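Local coordinates for uncharacterized protein (Legionella pneumophila subsp. pneumophila str. Philadelphia 1, PDB 4RXV) that is of unknown biochemical function but carries, in this N-terminal fragment, a RavJ peptidase domain and is probably a clan CA peptidase-like effector, at residues K14-Q19 / Q83-S88; E76-A81 / G219-Y224; S103-H108 / V170-V175. One frame throughout, in Å; residues are numbered along the deposited sequence. Where two conformers were deposited one is given.

Contact 1 of 3, residues K14-Q19 / Q83-S88; sequences KQEQYQ and QRNKKS
The carboxylate of Glu16 and the side-chain amide of Asn85 lie nearly coplanar, 24° apart, with Glu16 OE1 in the amide plane of Asn85, although the two side chains cross at about a right angle. The contact rests on one bond: Asn85 ND2 donates to Glu16 OE1 over 2.8 Å, nearly straight at 169°, and reaches the oxygen on its syn lone pair, the side facing OE2. Glu16 CB lies 3.5 Å above one face of the Tyr18 ring, toward its rim. A bend at chi2 (-56°) then swings the acid across to Asn85.

The bond ties the loop after helix 6-14 to the end of helix 74-84, both within the RavJ peptidase domain. Helix 6-14 leads into a type I turn from Lys14 to Gln17, closed by Gln17 N on Lys14 O at 3.0 Å; Gln17 then takes positive phi. Gln19 NE2 gives a bent 2.6 Å bond to Gln17 OE1 from above the carbonyl plane.

Both polar ends have further partners that fix their rotation. Glu16 OE2 pairs with Arg12 and accepts from Tyr224 N, while Asn85 OD1 is bonded to His108 NE2 and Arg98 NH1. Arg98 also reaches Glu16 O through NH2, linking both segments to strand 95-100, and the nearby positive charges would probably favour an ionised Glu16.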
loop_
_atom_site.group_PDB
_atom_site.type_symbol
_atom_site.label_atom_id
_atom_site.label_comp_id
_atom_site.label_asym_id
_atom_site.label_seq_id
_atom_site.Cartn_x
_atom_site.Cartn_y
_atom_site.Cartn_z
ATOM N N LYS A 14 8.826 -4.916 4.006
ATOM C CA LYS A 14 9.266 -4.545 5.348
ATOM C C LYS A 14 10.351 -3.454 5.304
ATOM O O LYS A 14 10.429 -2.614 6.190
ATOM C CB LYS A 14 9.724 -5.780 6.136
ATOM C CG LYS A 14 8.586 -6.630 6.611
ATOM C CD LYS A 14 9.003 -7.976 7.139
ATOM C CE LYS A 14 9.943 -7.881 8.294
ATOM N NZ LYS A 14 10.207 -9.229 8.850
ATOM N N GLN A 15 11.191 -3.460 4.267
ATOM C CA GLN A 15 12.235 -2.460 4.135
ATOM C C GLN A 15 11.670 -1.051 4.066
ATOM O O GLN A 15 12.398 -0.102 4.336
ATOM C CB GLN A 15 13.109 -2.734 2.920
ATOM C CG GLN A 15 13.953 -3.979 3.057
ATOM C CD GLN A 15 14.721 -4.296 1.810
ATOM O OE1 GLN A 15 14.345 -5.166 1.050
ATOM N NE2 GLN A 15 15.811 -3.596 1.601
ATOM N N GLU A 16 10.401 -0.891 3.674
ATOM C CA GLU A 16 9.810 0.423 3.560
ATOM C C GLU A 16 9.415 1.028 4.896
ATOM O O GLU A 16 9.102 2.207 4.958
ATOM C CB GLU A 16 8.605 0.385 2.606
ATOM C CG GLU A 16 9.018 0.027 1.201
ATOM C CD GLU A 16 10.075 0.975 0.673
ATOM O OE1 GLU A 16 9.773 2.168 0.495
ATOM O OE2 GLU A 16 11.216 0.538 0.449
ATOM N N GLN A 17 9.433 0.225 5.948
ATOM C CA GLN A 17 9.115 0.699 7.309
ATOM C C GLN A 17 7.776 1.452 7.325
ATOM O O GLN A 17 7.663 2.574 7.847
ATOM C CB GLN A 17 10.251 1.545 7.880
ATOM C CG GLN A 17 11.542 0.731 8.030
ATOM C CD GLN A 17 11.402 -0.410 9.037
ATOM O OE1 GLN A 17 11.124 -0.153 10.204
ATOM N NE2 GLN A 17 11.680 -1.642 8.620
ATOM N N TYR A 18 6.743 0.809 6.803
ATOM C CA TYR A 18 5.424 1.441 6.693
ATOM C C TYR A 18 4.846 1.822 8.059
ATOM O O TYR A 18 4.052 2.757 8.149
ATOM C CB TYR A 18 4.486 0.510 5.954
ATOM C CG TYR A 18 4.762 0.400 4.464
ATOM C CD1 TYR A 18 4.838 1.525 3.670
ATOM C CD2 TYR A 18 4.888 -0.837 3.841
ATOM C CE1 TYR A 18 5.030 1.439 2.298
ATOM C CE2 TYR A 18 5.095 -0.937 2.478
ATOM C CZ TYR A 18 5.158 0.209 1.696
ATOM O OH TYR A 18 5.307 0.057 0.339
ATOM N N GLN A 19 5.243 1.103 9.111
ATOM C CA GLN A 19 4.768 1.418 10.441
ATOM C C GLN A 19 5.222 2.783 10.944
ATOM O O GLN A 19 4.673 3.291 11.920
ATOM C CB GLN A 19 5.155 0.332 11.439
ATOM C CG GLN A 19 6.587 0.305 11.927
ATOM C CD GLN A 19 7.588 -0.261 10.966
ATOM O OE1 GLN A 19 7.303 -0.570 9.807
ATOM N NE2 GLN A 19 8.810 -0.387 11.453
ATOM N N GLN A 83 8.222 9.548 -4.523
ATOM C CA GLN A 83 7.915 10.862 -3.980
ATOM C C GLN A 83 7.626 10.805 -2.493
ATOM O O GLN A 83 8.053 11.686 -1.745
ATOM C CB GLN A 83 6.717 11.440 -4.696
ATOM C CG GLN A 83 7.013 11.867 -6.108
ATOM C CD GLN A 83 8.173 12.854 -6.186
ATOM O OE1 GLN A 83 9.162 12.621 -6.891
ATOM N NE2 GLN A 83 8.064 13.953 -5.445
ATOM N N ARG A 84 6.933 9.764 -2.046
ATOM C CA ARG A 84 6.609 9.666 -0.631
ATOM C C ARG A 84 7.813 9.306 0.213
ATOM O O ARG A 84 7.778 9.520 1.414
ATOM C CB ARG A 84 5.526 8.609 -0.393
ATOM C CG ARG A 84 4.194 8.784 -1.082
ATOM C CD ARG A 84 3.543 10.043 -0.691
ATOM N NE ARG A 84 2.302 10.380 -1.423
ATOM C CZ ARG A 84 2.239 10.725 -2.708
ATOM N NH1 ARG A 84 3.312 10.650 -3.490
ATOM N NH2 ARG A 84 1.080 11.120 -3.226
ATOM N N ASN A 85 8.873 8.770 -0.391
ATOM C CA ASN A 85 10.093 8.395 0.333
ATOM C C ASN A 85 11.145 9.495 0.364
ATOM O O ASN A 85 12.216 9.322 0.937
ATOM C CB ASN A 85 10.714 7.136 -0.258
ATOM C CG ASN A 85 10.023 5.870 0.213
ATOM O OD1 ASN A 85 9.030 5.893 0.949
ATOM N ND2 ASN A 85 10.564 4.749 -0.206
ATOM N N LYS A 86 10.861 10.638 -0.231
ATOM C CA LYS A 86 11.773 11.760 -0.119
ATOM C C LYS A 86 11.823 12.282 1.324
ATOM O O LYS A 86 10.795 12.458 1.979
ATOM C CB LYS A 86 11.382 12.861 -1.100
ATOM C CG LYS A 86 11.590 12.419 -2.534
ATOM C CD LYS A 86 11.361 13.539 -3.538
ATOM C CE LYS A 86 11.557 13.043 -4.974
ATOM N NZ LYS A 86 12.889 12.414 -5.206
ATOM N N LYS A 87 13.037 12.495 1.825
ATOM C CA LYS A 87 13.216 13.027 3.164
ATOM C C LYS A 87 13.431 14.517 3.081
ATOM O O LYS A 87 14.289 14.990 2.367
ATOM C CB LYS A 87 14.398 12.373 3.872
ATOM C CG LYS A 87 14.203 10.889 4.104
ATOM C CD LYS A 87 15.427 10.290 4.757
ATOM C CE LYS A 87 15.318 8.777 4.854
ATOM N NZ LYS A 87 16.514 8.198 5.516
ATOM N N SER A 88 12.625 15.259 3.818
ATOM C CA SER A 88 12.793 16.691 3.884
ATOM C C SER A 88 13.230 17.045 5.281
ATOM O O SER A 88 13.544 16.170 6.093
ATOM C CB SER A 88 11.483 17.408 3.564
ATOM O OG SER A 88 10.601 17.346 4.668
#

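Contact 2 of 3, residues E76-A81 / G219-Y224; sequences EYIKFA and GQLTPY
Helix 74-84 is overlaid here by the irregular tail at the end of this fragment, whose residues Gln220 and Leu221 lie across the helix at Ile78 and Ala81. These two residues, three apart, put their side chains on the same flank, and Leu221 spans them with its two methyls. CD2 touches Ile78 CG2 at 3.8 Å and also rests against the backbone oxygen Ile78 O at 3.6 Å; CD1 reaches one turn further along, to Ala81 CB at 4.0 Å. An extended chi2 (175°) sends one branch of the leucine to each neighbour.

Gln220 shares Ile78 CG2 with the leucine and adds CD1. Its chain, stretched out beyond CG, crosses the isoleucine at about a right angle, so that the amide lies against the two methyl ends: NE2 is 3.7 Å from Ile78 CD1, and CD is 4.0 Å from Ile78 CG2. This touch is apolar packing, for NE2 spends its bonds on Arg217 O and Gln75 OE1, which hold the amide in place over the isoleucine.

Asp115, just past helix 105-114, takes Gln220 N on OD1 and Leu221 N on OD2, so the tail is gripped through its backbone as well. Tyr77 and Phe80, from the same helix, touch helix 105-114. The arrangement is that of an amphipathic helix packed against a neighbouring helix, its Ile78 and Ala81 covered by an irregular tail.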
loop_
_atom_site.group_PDB
_atom_site.type_symbol
_atom_site.label_atom_id
_atom_site.label_comp_id
_atom_site.label_asym_id
_atom_site.label_seq_id
_atom_site.Cartn_x
_atom_site.Cartn_y
_atom_site.Cartn_z
ATOM N N GLU A 76 3.321 5.582 -12.793
ATOM C CA GLU A 76 2.727 6.443 -11.769
ATOM C C GLU A 76 2.847 5.848 -10.371
ATOM O O GLU A 76 3.082 6.571 -9.418
ATOM C CB GLU A 76 1.271 6.721 -12.076
ATOM C CG GLU A 76 1.051 7.691 -13.214
ATOM C CD GLU A 76 -0.388 7.664 -13.605
ATOM O OE1 GLU A 76 -1.167 8.439 -13.013
ATOM O OE2 GLU A 76 -0.748 6.854 -14.483
ATOM N N TYR A 77 2.674 4.541 -10.257
ATOM C CA TYR A 77 2.814 3.894 -8.953
ATOM C C TYR A 77 4.261 3.945 -8.466
ATOM O O TYR A 77 4.510 4.202 -7.289
ATOM C CB TYR A 77 2.305 2.466 -9.003
ATOM C CG TYR A 77 0.805 2.389 -9.174
ATOM C CD1 TYR A 77 -0.040 2.690 -8.119
ATOM C CD2 TYR A 77 0.233 2.040 -10.386
ATOM C CE1 TYR A 77 -1.412 2.655 -8.253
ATOM C CE2 TYR A 77 -1.151 1.998 -10.540
ATOM C CZ TYR A 77 -1.965 2.307 -9.461
ATOM O OH TYR A 77 -3.338 2.306 -9.545
ATOM N N ILE A 78 5.210 3.720 -9.365
ATOM C CA ILE A 78 6.622 3.813 -9.004
ATOM C C ILE A 78 6.959 5.238 -8.535
ATOM O O ILE A 78 7.617 5.433 -7.502
ATOM C CB ILE A 78 7.501 3.335 -10.170
ATOM C CG1 ILE A 78 7.221 1.839 -10.438
ATOM C CG2 ILE A 78 8.967 3.606 -9.897
ATOM C CD1 ILE A 78 7.998 1.251 -11.609
ATOM N N LYS A 79 6.475 6.239 -9.256
ATOM C CA LYS A 79 6.710 7.621 -8.862
ATOM C C LYS A 79 6.082 7.947 -7.518
ATOM O O LYS A 79 6.651 8.707 -6.749
ATOM C CB LYS A 79 6.205 8.575 -9.935
ATOM C CG LYS A 79 7.193 8.790 -11.067
ATOM C CD LYS A 79 6.735 9.895 -11.997
ATOM C CE LYS A 79 5.611 9.403 -12.881
ATOM N NZ LYS A 79 4.820 10.511 -13.442
ATOM N N PHE A 80 4.906 7.395 -7.258
ATOM C CA PHE A 80 4.216 7.624 -5.985
ATOM C C PHE A 80 5.124 7.177 -4.823
ATOM O O PHE A 80 5.333 7.922 -3.864
ATOM C CB PHE A 80 2.877 6.884 -5.969
ATOM C CG PHE A 80 2.026 7.156 -4.753
ATOM C CD1 PHE A 80 2.253 6.511 -3.563
ATOM C CD2 PHE A 80 0.949 8.030 -4.832
ATOM C CE1 PHE A 80 1.466 6.752 -2.455
ATOM C CE2 PHE A 80 0.140 8.271 -3.732
ATOM C CZ PHE A 80 0.401 7.631 -2.540
ATOM N N ALA A 81 5.677 5.979 -4.926
ATOM C CA ALA A 81 6.577 5.477 -3.892
ATOM C C ALA A 81 7.823 6.354 -3.769
ATOM O O ALA A 81 8.269 6.674 -2.659
ATOM C CB ALA A 81 6.970 4.064 -4.193
ATOM N N GLY A 219 13.924 -1.527 -10.945
ATOM C CA GLY A 219 15.094 -1.062 -10.211
ATOM C C GLY A 219 15.207 0.454 -10.115
ATOM O O GLY A 219 16.285 0.990 -9.851
ATOM N N GLN A 220 14.099 1.154 -10.346
ATOM C CA GLN A 220 14.080 2.600 -10.198
ATOM C C GLN A 220 14.132 3.050 -8.748
ATOM O O GLN A 220 14.580 4.167 -8.460
ATOM C CB GLN A 220 12.837 3.189 -10.835
ATOM C CG GLN A 220 12.732 2.898 -12.288
ATOM C CD GLN A 220 11.572 3.617 -12.908
ATOM O OE1 GLN A 220 11.465 4.836 -12.824
ATOM N NE2 GLN A 220 10.671 2.868 -13.499
ATOM N N LEU A 221 13.646 2.214 -7.832
ATOM C CA LEU A 221 13.504 2.632 -6.441
ATOM C C LEU A 221 14.669 2.152 -5.582
ATOM O O LEU A 221 15.229 1.068 -5.772
ATOM C CB LEU A 221 12.221 2.080 -5.828
ATOM C CG LEU A 221 10.920 2.446 -6.530
ATOM C CD1 LEU A 221 9.739 1.745 -5.921
ATOM C CD2 LEU A 221 10.699 3.959 -6.525
ATOM N N THR A 222 15.033 2.965 -4.605
ATOM C CA THR A 222 15.933 2.539 -3.557
ATOM C C THR A 222 15.076 2.112 -2.366
ATOM O O THR A 222 14.261 2.892 -1.889
ATOM C CB THR A 222 16.863 3.678 -3.182
ATOM O OG1 THR A 222 17.601 4.083 -4.348
ATOM C CG2 THR A 222 17.807 3.240 -2.101
ATOM N N PRO A 223 15.234 0.872 -1.878
ATOM C CA PRO A 223 14.506 0.511 -0.655
ATOM C C PRO A 223 14.758 1.524 0.450
ATOM O O PRO A 223 15.869 2.022 0.579
ATOM C CB PRO A 223 15.072 -0.864 -0.300
ATOM C CG PRO A 223 15.505 -1.432 -1.630
ATOM C CD PRO A 223 16.084 -0.239 -2.352
ATOM N N TYR A 224 13.739 1.832 1.237
ATOM C CA TYR A 224 13.871 2.914 2.201
ATOM C C TYR A 224 14.942 2.622 3.250
ATOM O O TYR A 224 15.619 3.530 3.728
ATOM C CB TYR A 224 12.549 3.160 2.896
ATOM C CG TYR A 224 12.444 4.501 3.606
ATOM C CD1 TYR A 224 12.555 5.684 2.891
ATOM C CD2 TYR A 224 12.160 4.591 4.971
ATOM C CE1 TYR A 224 12.434 6.903 3.489
ATOM C CE2 TYR A 224 12.027 5.836 5.597
ATOM C CZ TYR A 224 12.149 6.982 4.844
ATOM O OH TYR A 224 11.996 8.216 5.416
#

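Contact 3 of 3, residues S103-H108 / V170-V175; sequences SNFAYH and VDPWAV
Phe105 and Pro172 bury the most surface here, with Trp173 next. Pro172 CB stands over one face of the Phe105 ring, 3.9 Å from its centroid and 18° off the normal, a CH-pi contact displaced toward the CD1 side. The proline ring also touches backbone: CG lies 3.4 Å from Phe105 O and 3.8 Å from Ala106 CA, a close fit of the ring against the backbone at Phe105 and Ala106.

On the other ortho carbon, Phe105 CD2 meets Trp173 CA obliquely at 3.4 Å and Trp173 CB at 3.7 Å. Relative to the indole, CD2 comes in at the edge, near its plane. With CG anti to the backbone N (chi1 -152°), Phe105 reaches over to the Pro172-Trp173 backbone.

In clan CA peptidases the nucleophilic cysteine sits at the start of a central helix, facing a histidine and its acidic or amide partner on the sheet; the pairing of Asp171 OD2 with His139 NE2 beside helix 105-114 is consistent with that layout. Asp171 is also the N-cap of helix 172-176, its OD1 accepting from Ala174 N at 3.1 Å. The Trp173 ring packs on His139, while its NE1 bonds to Asp25 OD1.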
loop_
_atom_site.group_PDB
_atom_site.type_symbol
_atom_site.label_atom_id
_atom_site.label_comp_id
_atom_site.label_asym_id
_atom_site.label_seq_id
_atom_site.Cartn_x
_atom_site.Cartn_y
_atom_site.Cartn_z
ATOM N N SER A 103 -6.920 5.692 1.664
ATOM C CA SER A 103 -7.134 5.586 0.231
ATOM C C SER A 103 -5.857 5.312 -0.554
ATOM O O SER A 103 -5.776 4.316 -1.248
ATOM C CB SER A 103 -7.824 6.847 -0.285
ATOM O OG SER A 103 -9.158 6.861 0.163
ATOM N N ASN A 104 -4.865 6.180 -0.453
ATOM C CA ASN A 104 -3.748 6.162 -1.409
ATOM C C ASN A 104 -2.554 5.369 -0.947
ATOM O O ASN A 104 -1.673 5.132 -1.763
ATOM C CB ASN A 104 -3.279 7.584 -1.764
ATOM C CG ASN A 104 -4.309 8.383 -2.542
ATOM O OD1 ASN A 104 -5.375 7.865 -2.916
ATOM N ND2 ASN A 104 -3.980 9.640 -2.828
ATOM N N PHE A 105 -2.471 4.949 0.318
ATOM C CA PHE A 105 -1.242 4.329 0.785
ATOM C C PHE A 105 -0.857 3.107 -0.069
ATOM O O PHE A 105 0.321 2.897 -0.363
ATOM C CB PHE A 105 -1.422 3.945 2.251
ATOM C CG PHE A 105 -0.143 3.920 3.102
ATOM C CD1 PHE A 105 1.125 3.860 2.571
ATOM C CD2 PHE A 105 -0.270 3.953 4.473
ATOM C CE1 PHE A 105 2.244 3.829 3.406
ATOM C CE2 PHE A 105 0.829 3.889 5.311
ATOM C CZ PHE A 105 2.083 3.821 4.776
ATOM N N ALA A 106 -1.839 2.301 -0.460
ATOM C CA ALA A 106 -1.596 1.098 -1.236
ATOM C C ALA A 106 -0.807 1.386 -2.515
ATOM O O ALA A 106 -0.114 0.501 -3.006
ATOM C CB ALA A 106 -2.889 0.402 -1.557
ATOM N N TYR A 107 -0.902 2.593 -3.059
ATOM C CA TYR A 107 -0.221 2.945 -4.285
ATOM C C TYR A 107 1.293 2.854 -4.089
ATOM O O TYR A 107 2.007 2.547 -5.034
ATOM C CB TYR A 107 -0.605 4.344 -4.720
ATOM C CG TYR A 107 -2.081 4.596 -4.985
ATOM C CD1 TYR A 107 -3.032 3.591 -5.034
ATOM C CD2 TYR A 107 -2.522 5.899 -5.145
ATOM C CE1 TYR A 107 -4.366 3.872 -5.261
ATOM C CE2 TYR A 107 -3.849 6.181 -5.374
ATOM C CZ TYR A 107 -4.760 5.161 -5.413
ATOM O OH TYR A 107 -6.094 5.418 -5.647
ATOM N N HIS A 108 1.770 3.149 -2.878
ATOM C CA HIS A 108 3.200 3.064 -2.588
ATOM C C HIS A 108 3.679 1.641 -2.820
ATOM O O HIS A 108 4.667 1.403 -3.507
ATOM C CB HIS A 108 3.426 3.491 -1.147
ATOM C CG HIS A 108 4.855 3.642 -0.758
ATOM N ND1 HIS A 108 5.735 2.583 -0.679
ATOM C CD2 HIS A 108 5.534 4.751 -0.390
ATOM C CE1 HIS A 108 6.905 3.055 -0.300
ATOM N NE2 HIS A 108 6.808 4.362 -0.113
ATOM N N VAL A 170 -1.564 -6.828 -0.117
ATOM C CA VAL A 170 -0.526 -5.898 0.301
ATOM C C VAL A 170 -1.228 -4.597 0.745
ATOM O O VAL A 170 -1.799 -3.874 -0.069
ATOM C CB VAL A 170 0.512 -5.651 -0.804
ATOM C CG1 VAL A 170 1.597 -4.742 -0.266
ATOM C CG2 VAL A 170 1.086 -6.980 -1.310
ATOM N N ASP A 171 -1.132 -4.308 2.037
ATOM C CA ASP A 171 -1.875 -3.227 2.656
ATOM C C ASP A 171 -0.954 -2.449 3.603
ATOM O O ASP A 171 -0.941 -2.697 4.822
ATOM C CB ASP A 171 -3.087 -3.792 3.390
ATOM C CG ASP A 171 -4.038 -2.715 3.886
ATOM O OD1 ASP A 171 -3.680 -1.505 3.896
ATOM O OD2 ASP A 171 -5.170 -3.094 4.272
ATOM N N PRO A 172 -0.179 -1.499 3.072
ATOM C CA PRO A 172 0.719 -0.735 3.939
ATOM C C PRO A 172 -0.011 0.102 4.994
ATOM O O PRO A 172 0.511 0.295 6.091
ATOM C CB PRO A 172 1.483 0.155 2.962
ATOM C CG PRO A 172 0.614 0.227 1.736
ATOM C CD PRO A 172 -0.017 -1.136 1.649
ATOM N N TRP A 173 -1.218 0.582 4.692
ATOM C CA TRP A 173 -2.000 1.303 5.694
ATOM C C TRP A 173 -2.259 0.457 6.928
ATOM O O TRP A 173 -2.165 0.969 8.047
ATOM C CB TRP A 173 -3.289 1.830 5.082
ATOM C CG TRP A 173 -4.126 2.705 5.960
ATOM C CD1 TRP A 173 -3.972 4.049 6.189
ATOM C CD2 TRP A 173 -5.303 2.317 6.665
ATOM N NE1 TRP A 173 -4.998 4.508 6.979
ATOM C CE2 TRP A 173 -5.825 3.465 7.287
ATOM C CE3 TRP A 173 -5.982 1.115 6.803
ATOM C CZ2 TRP A 173 -7.007 3.442 8.064
ATOM C CZ3 TRP A 173 -7.155 1.081 7.578
ATOM C CH2 TRP A 173 -7.650 2.245 8.189
ATOM N N ALA A 174 -2.541 -0.837 6.745
ATOM C CA ALA A 174 -2.735 -1.707 7.902
ATOM C C ALA A 174 -1.488 -1.700 8.791
ATOM O O ALA A 174 -1.603 -1.786 10.011
ATOM C CB ALA A 174 -3.047 -3.123 7.469
ATOM N N VAL A 175 -0.295 -1.650 8.186
ATOM C CA VAL A 175 0.963 -1.631 8.934
ATOM C C VAL A 175 1.160 -0.269 9.622
ATOM O O VAL A 175 1.570 -0.200 10.782
ATOM C CB VAL A 175 2.133 -1.988 8.013
ATOM C CG1 VAL A 175 3.466 -1.985 8.787
ATOM C CG2 VAL A 175 1.905 -3.370 7.417
#

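Contact 3 sits about 2 Å from the centre of the chain; contacts 1 and 2 lie further out, at 11 and 12 Å, on the same side of it. Their centres are 10 Å apart, and each is 12 to 14 Å from that of contact 3. Contacts 1 and 2 share helix 74-84 and alternate along the chain, whereas contact 3 opens after contact 1 has closed and falls wholly between the segments of contact 2. His108, in helix 105-114, joins the layers: it bonds to Tyr18 and Asn85 and packs on Phe80 and Ala81. The N-terminal loop and the tail of the fragment thus meet each other and helix 74-84, and the loop also meets His108 of the core.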